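Local coordinates for protein tryptophan synthase alpha chain (Aquifex aeolicus, PDB 2EKC) that probably cleaves indoleglycerol phosphate to indole and glyceraldehyde 3-phosphate, as the alpha subunit of the complex that makes tryptophan, at residues F52-P57 and Y102-F107. Sequence-based numbering, arbitrary orientation.
Sequences FPFSDP and YYNPIF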
ATOM      1  N   PHE A  52       9.281   3.209   2.122  1.00 11.12           N
ATOM      2  CA  PHE A  52      10.622   3.680   1.746  1.00 11.48           C
ATOM      3  C   PHE A  52      10.850   4.969   2.548  1.00 12.85           C
ATOM      4  O   PHE A  52      10.296   6.015   2.217  1.00 12.28           O
ATOM      5  CB  PHE A  52      10.631   3.938   0.225  1.00  9.80           C
ATOM      6  CG  PHE A  52      11.898   4.569  -0.312  1.00  9.75           C
ATOM      7  CD1 PHE A  52      13.073   4.599   0.432  1.00 11.96           C
ATOM      8  CD2 PHE A  52      11.912   5.103  -1.603  1.00 13.93           C
ATOM      9  CE1 PHE A  52      14.247   5.149  -0.100  1.00 12.11           C
ATOM     10  CE2 PHE A  52      13.076   5.655  -2.148  1.00 13.02           C
ATOM     11  CZ  PHE A  52      14.247   5.679  -1.395  1.00 15.92           C
ATOM     12  N   PRO A  53      11.662   4.904   3.620  1.00 12.86           N
ATOM     13  CA  PRO A  53      11.949   6.068   4.473  1.00 14.65           C
ATOM     14  C   PRO A  53      12.288   7.344   3.705  1.00 15.16           C
ATOM     15  O   PRO A  53      13.150   7.334   2.828  1.00 16.16           O
ATOM     16  CB  PRO A  53      13.113   5.586   5.333  1.00 14.27           C
ATOM     17  CG  PRO A  53      12.863   4.106   5.434  1.00 14.85           C
ATOM     18  CD  PRO A  53      12.497   3.757   4.015  1.00 12.27           C
ATOM     19  N   PHE A  54      11.615   8.440   4.053  1.00 14.68           N
ATOM     20  CA  PHE A  54      11.829   9.725   3.390  1.00 12.68           C
ATOM     21  C   PHE A  54      12.053  10.844   4.415  1.00 15.39           C
ATOM     22  O   PHE A  54      11.466  10.837   5.500  1.00 15.88           O
ATOM     23  CB  PHE A  54      10.625  10.047   2.492  1.00 12.29           C
ATOM     24  CG  PHE A  54      10.788  11.301   1.677  1.00 14.21           C
ATOM     25  CD1 PHE A  54      11.914  11.489   0.881  1.00 13.19           C
ATOM     26  CD2 PHE A  54       9.809  12.291   1.695  1.00 14.61           C
ATOM     27  CE1 PHE A  54      12.063  12.648   0.113  1.00 11.90           C
ATOM     28  CE2 PHE A  54       9.946  13.453   0.929  1.00 14.31           C
ATOM     29  CZ  PHE A  54      11.074  13.630   0.139  1.00 13.07           C
ATOM     30  N   SER A  55      12.891  11.813   4.058  1.00 13.69           N
ATOM     31  CA  SER A  55      13.226  12.919   4.959  1.00 15.80           C
ATOM     32  C   SER A  55      12.128  13.954   5.209  1.00 16.21           C
ATOM     33  O   SER A  55      12.227  14.737   6.159  1.00 16.32           O
ATOM     34  CB  SER A  55      14.466  13.650   4.437  1.00 16.36           C
ATOM     35  OG  SER A  55      14.168  14.302   3.215  1.00 18.77           O
ATOM     36  N   ASP A  56      11.090  13.974   4.375  1.00 16.62           N
ATOM     37  CA  ASP A  56      10.017  14.950   4.549  1.00 15.56           C
ATOM     38  C   ASP A  56       8.652  14.362   4.199  1.00 16.54           C
ATOM     39  O   ASP A  56       7.987  14.812   3.255  1.00 13.25           O
ATOM     40  CB  ASP A  56      10.301  16.188   3.688  1.00 16.90           C
ATOM     41  CG  ASP A  56       9.429  17.372   4.064  1.00 18.25           C
ATOM     42  OD1 ASP A  56       9.081  17.492   5.260  1.00 15.65           O
ATOM     43  OD2 ASP A  56       9.110  18.187   3.173  1.00 17.53           O
ATOM     44  N   PRO A  57       8.210  13.357   4.979  1.00 15.02           N
ATOM     45  CA  PRO A  57       6.942  12.634   4.833  1.00 15.63           C
ATOM     46  C   PRO A  57       5.697  13.424   5.221  1.00 15.23           C
ATOM     47  O   PRO A  57       4.954  13.019   6.117  1.00 15.31           O
ATOM     48  CB  PRO A  57       7.149  11.427   5.734  1.00 14.26           C
ATOM     49  CG  PRO A  57       7.904  12.032   6.877  1.00 14.51           C
ATOM     50  CD  PRO A  57       8.944  12.873   6.165  1.00 14.41           C
ATOM     51  N   TYR A 102       7.811   8.543  -1.898  1.00 11.77           N
ATOM     52  CA  TYR A 102       7.461   9.913  -2.221  1.00 11.74           C
ATOM     53  C   TYR A 102       8.076  10.137  -3.593  1.00 12.40           C
ATOM     54  O   TYR A 102       8.921   9.346  -4.031  1.00 11.33           O
ATOM     55  CB  TYR A 102       8.030  10.874  -1.179  1.00 12.37           C
ATOM     56  CG  TYR A 102       7.150  10.967   0.051  1.00 13.08           C
ATOM     57  CD1 TYR A 102       7.048   9.901   0.948  1.00 13.25           C
ATOM     58  CD2 TYR A 102       6.384  12.107   0.294  1.00 14.03           C
ATOM     59  CE1 TYR A 102       6.200   9.968   2.059  1.00 13.57           C
ATOM     60  CE2 TYR A 102       5.534  12.187   1.397  1.00 14.05           C
ATOM     61  CZ  TYR A 102       5.446  11.119   2.275  1.00 13.70           C
ATOM     62  OH  TYR A 102       4.623  11.208   3.374  1.00 12.79           O
ATOM     63  N   TYR A 103       7.665  11.196  -4.282  1.00 13.44           N
ATOM     64  CA  TYR A 103       8.173  11.432  -5.629  1.00 13.78           C
ATOM     65  C   TYR A 103       9.637  11.844  -5.757  1.00 13.61           C
ATOM     66  O   TYR A 103      10.351  11.319  -6.607  1.00 14.21           O
ATOM     67  CB  TYR A 103       7.318  12.472  -6.357  1.00 15.13           C
ATOM     68  CG  TYR A 103       7.828  12.729  -7.760  1.00 17.30           C
ATOM     69  CD1 TYR A 103       7.632  11.794  -8.776  1.00 17.96           C
ATOM     70  CD2 TYR A 103       8.572  13.873  -8.053  1.00 19.25           C
ATOM     71  CE1 TYR A 103       8.170  11.989 -10.049  1.00 21.15           C
ATOM     72  CE2 TYR A 103       9.113  14.078  -9.319  1.00 22.31           C
ATOM     73  CZ  TYR A 103       8.909  13.134 -10.309  1.00 21.32           C
ATOM     74  OH  TYR A 103       9.459  13.334 -11.554  1.00 26.12           O
ATOM     75  N   ASN A 104      10.072  12.788  -4.929  1.00 14.95           N
ATOM     76  CA  ASN A 104      11.443  13.290  -4.982  1.00 17.80           C
ATOM     77  C   ASN A 104      12.529  12.225  -5.127  1.00 17.88           C
ATOM     78  O   ASN A 104      13.403  12.344  -5.986  1.00 17.19           O
ATOM     79  CB  ASN A 104      11.727  14.163  -3.755  1.00 21.93           C
ATOM     80  CG  ASN A 104      13.158  14.656  -3.708  1.00 25.54           C
ATOM     81  OD1 ASN A 104      13.660  15.242  -4.666  1.00 27.38           O
ATOM     82  ND2 ASN A 104      13.823  14.427  -2.582  1.00 29.90           N
ATOM     83  N   PRO A 105      12.501  11.175  -4.285  1.00 17.35           N
ATOM     84  CA  PRO A 105      13.523  10.126  -4.387  1.00 16.04           C
ATOM     85  C   PRO A 105      13.588   9.480  -5.775  1.00 16.53           C
ATOM     86  O   PRO A 105      14.667   9.104  -6.248  1.00 15.17           O
ATOM     87  CB  PRO A 105      13.106   9.134  -3.303  1.00 16.78           C
ATOM     88  CG  PRO A 105      12.494  10.031  -2.260  1.00 17.35           C
ATOM     89  CD  PRO A 105      11.645  10.958  -3.105  1.00 15.38           C
ATOM     90  N   ILE A 106      12.436   9.344  -6.423  1.00 14.74           N
ATOM     91  CA  ILE A 106      12.397   8.742  -7.750  1.00 15.49           C
ATOM     92  C   ILE A 106      13.174   9.629  -8.720  1.00 18.04           C
ATOM     93  O   ILE A 106      13.991   9.147  -9.514  1.00 17.30           O
ATOM     94  CB  ILE A 106      10.948   8.599  -8.267  1.00 15.29           C
ATOM     95  CG1 ILE A 106      10.125   7.742  -7.300  1.00 14.27           C
ATOM     96  CG2 ILE A 106      10.953   7.967  -9.661  1.00 14.22           C
ATOM     97  CD1 ILE A 106       8.664   7.594  -7.710  1.00 14.36           C
ATOM     98  N   PHE A 107      12.912  10.930  -8.644  1.00 18.52           N
ATOM     99  CA  PHE A 107      13.576  11.897  -9.506  1.00 22.12           C
ATOM    100  C   PHE A 107      15.070  11.986  -9.208  1.00 22.88           C
ATOM    101  O   PHE A 107      15.888  12.053 -10.124  1.00 23.53           O
ATOM    102  CB  PHE A 107      12.953  13.282  -9.334  1.00 22.53           C
ATOM    103  CG  PHE A 107      13.597  14.335 -10.185  1.00 26.18           C
ATOM    104  CD1 PHE A 107      13.419  14.331 -11.567  1.00 27.97           C
ATOM    105  CD2 PHE A 107      14.405  15.312  -9.612  1.00 25.24           C
ATOM    106  CE1 PHE A 107      14.041  15.290 -12.370  1.00 29.23           C
ATOM    107  CE2 PHE A 107      15.031  16.272 -10.403  1.00 28.40           C
ATOM    108  CZ  PHE A 107      14.848  16.262 -11.785  1.00 29.22           C
TER
HETATM  109  O   HOH W   1       9.861   7.581  -0.075  1.00 10.87           O
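At the C-terminal rim of the TIM barrel, the loop after strand 47-51 packs through Phe54 and Pro57 against Tyr102 and Pro105, where the next strand, 97-100, runs out into helix 103-109. Phe54 lies in the middle. Its CG stands anti to the backbone N (chi1 -175°), which carries the ring across to Tyr102 and the first turn of helix 103-109. One face of this ring receives CB of Tyr102 in a CH-pi contact, 3.9 Å from the ring centroid. The two aromatic planes are nearly parallel, 21° apart, yet slid so far that they barely overlap; CD2 of Phe54 sits over the Tyr102 face, 3.4 Å from CG of Tyr102. Asn104 brings ND2 up to the Phe54 edge, near the ring plane, 3.7 Å from CE1 of Phe54. Pro105 serves two phenylalanines: its CG approaches CD1 of Phe54 at 3.5 Å, while its CB meets CE2 of Phe52, a ring that also packs on Phe78 and Phe114. At the edge of the Tyr102 ring, in its plane, a water joins the backbones, donating to Phe52 O at 2.8 Å and accepting from Tyr102 N at 2.9 Å. The phenol end of Tyr102 presses on the backbone of Pro57, its OH 3.1 Å from Pro57 CA, with Pro57 CB also within touch. That OH is hydrogen-bonded to Ala59 N and to OD2 of Asp60, a predicted proton acceptor. An alanine at Tyr102 would keep the CB on Phe54 but is likely to leave CD2 of that ring without its aromatic neighbour, open a gap beside Pro57 and deprive Asp60 of a hydrogen-bond partner. Without a direct hydrogen bond between the segments, apolar contact and one bridging water join them, and the tyrosine, fixed at both ends, probably helps position the carboxylate of Asp60.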